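Local atomic coordinates of thiosulfate sulfurtransferase YnjE (Escherichia coli, PDB entry 2WLR), a protein that catalyses the transfer of sulfur from thiosulfate to cyanide, giving thiocyanate and sulfite, as a periplasmic monomer with repeated rhodanese modules. Residues W34-L38 and E139-K143. Residues are numbered along the deposited sequence; the frame is centred on the assembly and turned at random.
Sequences WPQTL and EVTAK
The interface between two rhodanese modules of YnjE illustrates how two loops can meet with no direct hydrogen bond between them, although Trp34 bonds elsewhere in the second module: Trp34, Pro35 and Leu38, in the loop after helix 28-32 of the first module, close around Thr141, in the loop after helix 128-135 of the second. Trp34 presents the six-membered end of its indole, and its CZ3 lies 3.6 Å from Thr141 O, which sits in the ring plane at the edge. That oxygen is hydrogen-bonded to Trp130 NE1, while Trp34 NE1 bonds to Leu125 O and the indole packs edge-to-face with Tyr127 and Phe122. With an alanine in place of Trp34, Leu125 O would probably lose its indole donor and a gap would open beside Thr141 and Ala142. The CG and CD atoms of the Pro35 ring face the Thr141 side chain, Pro35 CD lying 3.8 Å from Thr141 CG2; a chi1 of -58° places Thr141 OG1 beside the backbone N and leaves CG2 anti to it. Leu38, which is exposed, forks over the second loop: CD2 rests 3.6 Å from Thr141 N, and CD1 comes 3.8 Å from Glu139 CD, so an apolar methyl lies against the extended acidic side chain. A water completes the junction, 3.0 Å from Thr141 OG1 and donating a weak hydrogen bond of 3.4 Å to Pro35 O.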
ATOM      1  N   TRP A  34       6.684  12.147   3.786  1.00  5.93           N
ATOM      2  CA  TRP A  34       5.899  13.263   4.310  1.00  6.27           C
ATOM      3  C   TRP A  34       6.791  14.084   5.235  1.00  7.88           C
ATOM      4  O   TRP A  34       7.395  13.574   6.154  1.00  8.68           O
ATOM      5  CB  TRP A  34       4.693  12.797   5.073  1.00  6.80           C
ATOM      6  CG  TRP A  34       3.646  12.249   4.184  1.00  7.22           C
ATOM      7  CD1 TRP A  34       3.364  10.925   3.961  1.00  7.12           C
ATOM      8  CD2 TRP A  34       2.734  12.988   3.360  1.00  8.50           C
ATOM      9  NE1 TRP A  34       2.380  10.811   3.060  1.00  6.93           N
ATOM     10  CE2 TRP A  34       1.923  12.051   2.705  1.00  7.80           C
ATOM     11  CE3 TRP A  34       2.495  14.348   3.145  1.00  8.61           C
ATOM     12  CZ2 TRP A  34       0.915  12.417   1.815  1.00  9.11           C
ATOM     13  CZ3 TRP A  34       1.518  14.710   2.268  1.00  8.40           C
ATOM     14  CH2 TRP A  34       0.697  13.760   1.641  1.00  9.18           C
ATOM     15  N   PRO A  35       6.870  15.405   4.990  1.00  7.87           N
ATOM     16  CA  PRO A  35       7.632  16.211   5.946  1.00  9.18           C
ATOM     17  C   PRO A  35       6.914  16.351   7.299  1.00  8.91           C
ATOM     18  O   PRO A  35       5.688  16.356   7.364  1.00  9.53           O
ATOM     19  CB  PRO A  35       7.762  17.560   5.229  1.00  9.16           C
ATOM     20  CG  PRO A  35       7.318  17.358   3.838  1.00 11.72           C
ATOM     21  CD  PRO A  35       6.433  16.161   3.813  1.00  9.02           C
ATOM     22  N   GLN A  36       7.677  16.530   8.361  1.00  8.56           N
ATOM     23  CA  GLN A  36       7.105  16.708   9.685  1.00  9.26           C
ATOM     24  C   GLN A  36       6.542  18.121   9.875  1.00  9.43           C
ATOM     25  O   GLN A  36       5.754  18.336  10.782  1.00 10.95           O
ATOM     26  CB  GLN A  36       8.133  16.365  10.760  1.00  9.70           C
ATOM     27  CG  GLN A  36       8.574  14.876  10.689  1.00 11.06           C
ATOM     28  CD  GLN A  36       9.504  14.476  11.792  1.00 10.48           C
ATOM     29  OE1 GLN A  36      10.708  14.319  11.581  1.00 11.79           O
ATOM     30  NE2 GLN A  36       8.939  14.253  12.981  1.00 11.92           N
ATOM     31  N   THR A  37       7.008  19.061   9.055  1.00  9.19           N
ATOM     32  CA  THR A  37       6.511  20.458   9.042  1.00  9.13           C
ATOM     33  C   THR A  37       6.534  20.892   7.583  1.00  9.10           C
ATOM     34  O   THR A  37       7.232  20.312   6.758  1.00 10.11           O
ATOM     35  CB  THR A  37       7.451  21.406   9.799  1.00  9.54           C
ATOM     36  OG1 THR A  37       8.768  21.309   9.249  1.00 11.80           O
ATOM     37  CG2 THR A  37       7.488  21.061  11.286  1.00 10.80           C
ATOM     38  N   LEU A  38       5.778  21.929   7.247  1.00  8.72           N
ATOM     39  CA  LEU A  38       5.733  22.411   5.866  1.00  9.48           C
ATOM     40  C   LEU A  38       7.118  22.763   5.341  1.00 10.60           C
ATOM     41  O   LEU A  38       7.874  23.462   6.034  1.00 11.09           O
ATOM     42  CB  LEU A  38       4.829  23.648   5.793  1.00  9.60           C
ATOM     43  CG  LEU A  38       3.359  23.397   5.875  1.00 11.42           C
ATOM     44  CD1 LEU A  38       2.604  24.705   6.034  1.00 12.99           C
ATOM     45  CD2 LEU A  38       2.833  22.586   4.667  1.00 13.08           C
ATOM     46  N   GLU A 139      -2.961  24.721   5.531  1.00 15.23           N
ATOM     47  CA  GLU A 139      -1.992  24.420   4.485  1.00 15.16           C
ATOM     48  C   GLU A 139      -1.314  23.096   4.808  1.00 13.98           C
ATOM     49  O   GLU A 139      -0.828  22.910   5.918  1.00 14.46           O
ATOM     50  CB  GLU A 139      -0.920  25.510   4.369  1.00 15.49           C
ATOM     51  CG  GLU A 139      -0.033  25.365   3.158  1.00 18.34           C
ATOM     52  CD  GLU A 139       1.031  26.448   3.042  1.00 21.21           C
ATOM     53  OE1 GLU A 139       0.939  27.495   3.715  1.00 23.05           O
ATOM     54  OE2 GLU A 139       1.974  26.244   2.257  1.00 23.72           O
ATOM     55  N   VAL A 140      -1.286  22.198   3.830  1.00 12.31           N
ATOM     56  CA  VAL A 140      -0.608  20.906   3.946  1.00 11.84           C
ATOM     57  C   VAL A 140       0.273  20.674   2.758  1.00 11.20           C
ATOM     58  O   VAL A 140       0.071  21.241   1.678  1.00 12.29           O
ATOM     59  CB  VAL A 140      -1.642  19.744   4.053  1.00 12.00           C
ATOM     60  CG1 VAL A 140      -2.576  19.920   5.256  1.00 14.34           C
ATOM     61  CG2 VAL A 140      -2.439  19.616   2.752  1.00 12.17           C
ATOM     62  N   THR A 141       1.259  19.801   2.942  1.00 10.57           N
ATOM     63  CA  THR A 141       2.111  19.335   1.873  1.00 10.06           C
ATOM     64  C   THR A 141       1.275  18.626   0.812  1.00 10.12           C
ATOM     65  O   THR A 141       0.343  17.887   1.166  1.00 10.52           O
ATOM     66  CB  THR A 141       3.159  18.346   2.412  1.00  9.88           C
ATOM     67  OG1 THR A 141       3.942  18.979   3.427  1.00 10.04           O
ATOM     68  CG2 THR A 141       4.078  17.804   1.346  1.00 10.69           C
ATOM     69  N   ALA A 142       1.614  18.828  -0.450  1.00  9.99           N
ATOM     70  CA  ALA A 142       0.968  18.111  -1.564  1.00 10.66           C
ATOM     71  C   ALA A 142      -0.545  18.230  -1.478  1.00 12.25           C
ATOM     72  O   ALA A 142      -1.296  17.266  -1.605  1.00 11.33           O
ATOM     73  CB  ALA A 142       1.416  16.654  -1.568  1.00 10.82           C
ATOM     74  N   LYS A 143      -1.011  19.455  -1.288  1.00 13.33           N
ATOM     75  CA  LYS A 143      -2.432  19.764  -1.225  1.00 15.54           C
ATOM     76  C   LYS A 143      -3.113  19.441  -2.562  1.00 14.66           C
ATOM     77  O   LYS A 143      -2.521  19.629  -3.628  1.00 16.08           O
ATOM     78  CB  LYS A 143      -2.620  21.257  -0.893  1.00 16.44           C
ATOM     79  CG  LYS A 143      -4.047  21.664  -0.609  1.00 21.02           C
ATOM     80  CD  LYS A 143      -4.243  23.165  -0.615  1.00 25.39           C
ATOM     81  CE  LYS A 143      -5.661  23.508  -0.125  1.00 26.85           C
ATOM     82  NZ  LYS A 143      -5.883  24.966   0.090  1.00 30.76           N
TER
HETATM   83  O   HOH W   1       3.980  19.147   6.444  1.00 35.13           O